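Local coordinates for protein putative citrate lyase (Ralstonia eutropha, PDB 3QQW) that probably acts as a magnesium-dependent lyase of the HpcH/HpaI aldolase/citrate lyase family, possibly cleaving (S)-citramalyl-CoA, at residues A233-R244 with A258-P269. Numbering follows the deposited sequence.
Sequences AEVIASDACRAR and AQIQPIVNAMRP
Ala240 and Ala266 meet methyl to methyl, CB to CB at 3.5 Å, where the helix of 233-244 passes that of 260-267. With such small side chains on both sides, the axes of the two segments come within 8.3 Å of each other while running in roughly the same direction, at a crossing angle of -37°. This is the tight, buried part of the interface. One turn earlier, Ile236 points toward the second helix: its CG2 packs 3.8 Å from CG1 of Ile263 and also touches CB of Pro262, while CD1 rests on CG of Gln259, the two side chains crossing at about a right angle. The amide of Gln259 is held by the backbone of Cys227, Asn229 and Ile255.

The outer flank is thinner and faces solvent more. Here exposed Ala233 and partly exposed Ala237 lie beside the ring of Pro262, with Ala237 CB a loose 4.4 Å from Pro262 CB. Farther along, SG of Cys241 lies against the methyl of Ala266.

At the C-terminal ends of the two segments the contact turns polar. Arg244 has CG anti to the backbone N (chi1 -174°) and bends at chi2, a course that takes it past selenomethionine Met267, SE 3.8 Å from Arg244 CB, to the end of the second helix. NH1 of Arg244 donates to Arg268 O at 3.0 Å, from above the carbonyl plane, and weakly to Ala266 O; NH2 adds a weak bond to Arg268 O. Met267 O lies over one guanidinium face without a hydrogen bond.

These are successive helices in the outer layer of the TIM barrel, following strands 221-224 and 251-254. Beneath them, Ala240 and Ile263 touch Met252 of strand 251-254, while Ile263 also reaches Cys25 of strand 25-29, and Ile260 packs on helix 32-45.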
# COMPACT_ATOMS: atom_id res chain seq x y z
N ALA C 233 1.40 26.13 19.89
CA ALA C 233 2.56 25.23 19.97
C ALA C 233 2.17 23.76 20.21
O ALA C 233 2.76 22.89 19.58
CB ALA C 233 3.52 25.68 21.05
N GLU C 234 1.17 23.50 21.07
CA GLU C 234 0.72 22.15 21.40
C GLU C 234 0.13 21.41 20.19
O GLU C 234 0.36 20.21 20.06
CB GLU C 234 -0.29 22.17 22.55
CG GLU C 234 0.36 22.38 23.91
CD GLU C 234 -0.55 22.21 25.11
OE1 GLU C 234 -1.57 22.93 25.19
OE2 GLU C 234 -0.21 21.39 25.99
N VAL C 235 -0.62 22.14 19.32
CA VAL C 235 -1.26 21.60 18.11
C VAL C 235 -0.18 21.33 17.04
O VAL C 235 -0.24 20.30 16.35
CB VAL C 235 -2.38 22.54 17.58
CG1 VAL C 235 -2.99 22.00 16.29
CG2 VAL C 235 -3.47 22.74 18.62
N ILE C 236 0.80 22.26 16.92
CA ILE C 236 1.91 22.15 15.97
C ILE C 236 2.77 20.92 16.38
O ILE C 236 3.03 20.04 15.53
CB ILE C 236 2.75 23.46 15.84
CG1 ILE C 236 1.85 24.67 15.50
CG2 ILE C 236 3.86 23.29 14.78
CD1 ILE C 236 2.37 26.04 15.98
N ALA C 237 3.14 20.84 17.69
CA ALA C 237 3.93 19.74 18.23
C ALA C 237 3.24 18.39 18.00
O ALA C 237 3.90 17.42 17.60
CB ALA C 237 4.18 19.96 19.70
N SER C 238 1.91 18.35 18.20
CA SER C 238 1.09 17.16 18.02
C SER C 238 1.17 16.64 16.57
O SER C 238 1.38 15.45 16.38
CB SER C 238 -0.36 17.42 18.43
OG SER C 238 -1.13 16.26 18.17
N ASP C 239 1.04 17.53 15.57
CA ASP C 239 1.15 17.18 14.15
C ASP C 239 2.56 16.67 13.82
O ASP C 239 2.69 15.62 13.19
CB ASP C 239 0.81 18.39 13.26
CG ASP C 239 -0.68 18.60 13.03
OD1 ASP C 239 -1.50 17.95 13.74
OD2 ASP C 239 -1.04 19.42 12.16
N ALA C 240 3.61 17.37 14.31
CA ALA C 240 5.00 16.97 14.11
C ALA C 240 5.29 15.62 14.75
O ALA C 240 5.92 14.78 14.11
CB ALA C 240 5.93 18.03 14.68
N CYS C 241 4.74 15.35 15.94
CA CYS C 241 4.90 14.06 16.63
C CYS C 241 4.18 12.91 15.90
O CYS C 241 4.76 11.84 15.77
CB CYS C 241 4.47 14.14 18.09
SG CYS C 241 5.66 15.02 19.16
N ARG C 242 2.94 13.13 15.38
CA ARG C 242 2.21 12.09 14.65
C ARG C 242 2.95 11.75 13.38
O ARG C 242 3.14 10.57 13.07
CB ARG C 242 0.76 12.49 14.32
CG ARG C 242 -0.15 12.54 15.55
CD ARG C 242 -1.62 12.42 15.19
NE ARG C 242 -1.97 11.09 14.69
CZ ARG C 242 -3.22 10.66 14.50
NH1 ARG C 242 -4.25 11.48 14.72
NH2 ARG C 242 -3.45 9.43 14.06
N ALA C 243 3.42 12.79 12.64
CA ALA C 243 4.15 12.58 11.39
C ALA C 243 5.45 11.86 11.66
O ALA C 243 5.79 10.91 10.94
CB ALA C 243 4.41 13.92 10.71
N ARG C 244 6.15 12.25 12.75
CA ARG C 244 7.41 11.64 13.14
C ARG C 244 7.25 10.19 13.64
O ARG C 244 7.95 9.31 13.15
CB ARG C 244 8.11 12.48 14.22
CG ARG C 244 9.48 11.95 14.54
CD ARG C 244 9.86 12.19 15.95
NE ARG C 244 11.25 11.79 16.16
CZ ARG C 244 11.97 12.11 17.23
NH1 ARG C 244 11.43 12.84 18.21
NH2 ARG C 244 13.23 11.71 17.34
N ALA C 258 6.29 30.91 14.63
CA ALA C 258 5.90 30.27 15.89
C ALA C 258 5.86 28.73 15.76
O ALA C 258 5.87 28.04 16.77
CB ALA C 258 4.55 30.81 16.34
N GLN C 259 5.85 28.19 14.52
CA GLN C 259 5.81 26.74 14.25
C GLN C 259 7.20 26.08 14.30
O GLN C 259 7.26 24.87 14.51
CB GLN C 259 5.20 26.44 12.86
CG GLN C 259 3.82 27.04 12.65
CD GLN C 259 3.17 26.61 11.38
OE1 GLN C 259 3.76 26.61 10.31
NE2 GLN C 259 1.89 26.30 11.46
N ILE C 260 8.29 26.86 14.13
CA ILE C 260 9.67 26.37 14.05
C ILE C 260 10.09 25.57 15.30
O ILE C 260 10.36 24.37 15.16
CB ILE C 260 10.68 27.49 13.69
CG1 ILE C 260 10.33 28.09 12.31
CG2 ILE C 260 12.15 26.96 13.74
CD1 ILE C 260 11.03 29.35 11.93
N GLN C 261 10.16 26.21 16.48
CA GLN C 261 10.59 25.54 17.69
C GLN C 261 9.71 24.30 18.00
O GLN C 261 10.32 23.25 18.19
CB GLN C 261 10.67 26.51 18.88
CG GLN C 261 12.00 26.41 19.64
CD GLN C 261 13.21 26.88 18.86
OE1 GLN C 261 13.32 28.06 18.51
NE2 GLN C 261 14.12 25.98 18.58
N PRO C 262 8.35 24.32 17.95
CA PRO C 262 7.59 23.07 18.19
C PRO C 262 7.93 21.94 17.21
O PRO C 262 8.00 20.79 17.63
CB PRO C 262 6.12 23.50 18.02
CG PRO C 262 6.13 24.96 18.25
CD PRO C 262 7.44 25.47 17.75
N ILE C 263 8.22 22.27 15.93
CA ILE C 263 8.58 21.26 14.92
C ILE C 263 9.97 20.69 15.26
O ILE C 263 10.10 19.46 15.31
CB ILE C 263 8.49 21.77 13.47
CG1 ILE C 263 7.01 21.97 13.05
CG2 ILE C 263 9.19 20.80 12.49
CD1 ILE C 263 6.77 22.85 11.81
N VAL C 264 10.98 21.57 15.50
CA VAL C 264 12.35 21.15 15.82
C VAL C 264 12.35 20.24 17.07
O VAL C 264 12.90 19.14 17.03
CB VAL C 264 13.30 22.38 15.96
CG1 VAL C 264 14.64 21.99 16.59
CG2 VAL C 264 13.51 23.07 14.61
N ASN C 265 11.69 20.69 18.16
CA ASN C 265 11.64 19.97 19.42
C ASN C 265 10.92 18.63 19.29
O ASN C 265 11.39 17.65 19.87
CB ASN C 265 11.04 20.83 20.53
CG ASN C 265 11.98 21.95 20.95
OD1 ASN C 265 11.64 23.14 20.89
ND2 ASN C 265 13.20 21.61 21.36
N ALA C 266 9.85 18.56 18.50
CA ALA C 266 9.12 17.28 18.30
C ALA C 266 9.97 16.26 17.53
O ALA C 266 9.84 15.06 17.75
CB ALA C 266 7.83 17.54 17.56
N MSE C 267 10.86 16.74 16.65
CA MSE C 267 11.73 15.95 15.78
C MSE C 267 13.07 15.59 16.44
O MSE C 267 13.76 14.74 15.90
CB MSE C 267 11.96 16.77 14.53
CG MSE C 267 11.95 16.01 13.26
SE MSE C 267 10.32 15.25 12.75
CE MSE C 267 9.35 16.76 12.05
N ARG C 268 13.43 16.22 17.58
CA ARG C 268 14.68 16.01 18.31
C ARG C 268 14.86 14.60 18.87
O ARG C 268 13.90 14.05 19.41
CB ARG C 268 14.77 16.97 19.51
CG ARG C 268 15.38 18.28 19.17
CD ARG C 268 15.45 19.18 20.37
NE ARG C 268 16.00 20.47 19.98
CZ ARG C 268 16.41 21.40 20.83
NH1 ARG C 268 16.34 21.18 22.14
NH2 ARG C 268 16.90 22.55 20.39
N PRO C 269 16.10 14.04 18.85
CA PRO C 269 16.31 12.74 19.52
C PRO C 269 16.30 12.94 21.04
O PRO C 269 16.60 14.05 21.51
CB PRO C 269 17.68 12.25 19.01
CG PRO C 269 18.25 13.38 18.21
CD PRO C 269 17.37 14.58 18.31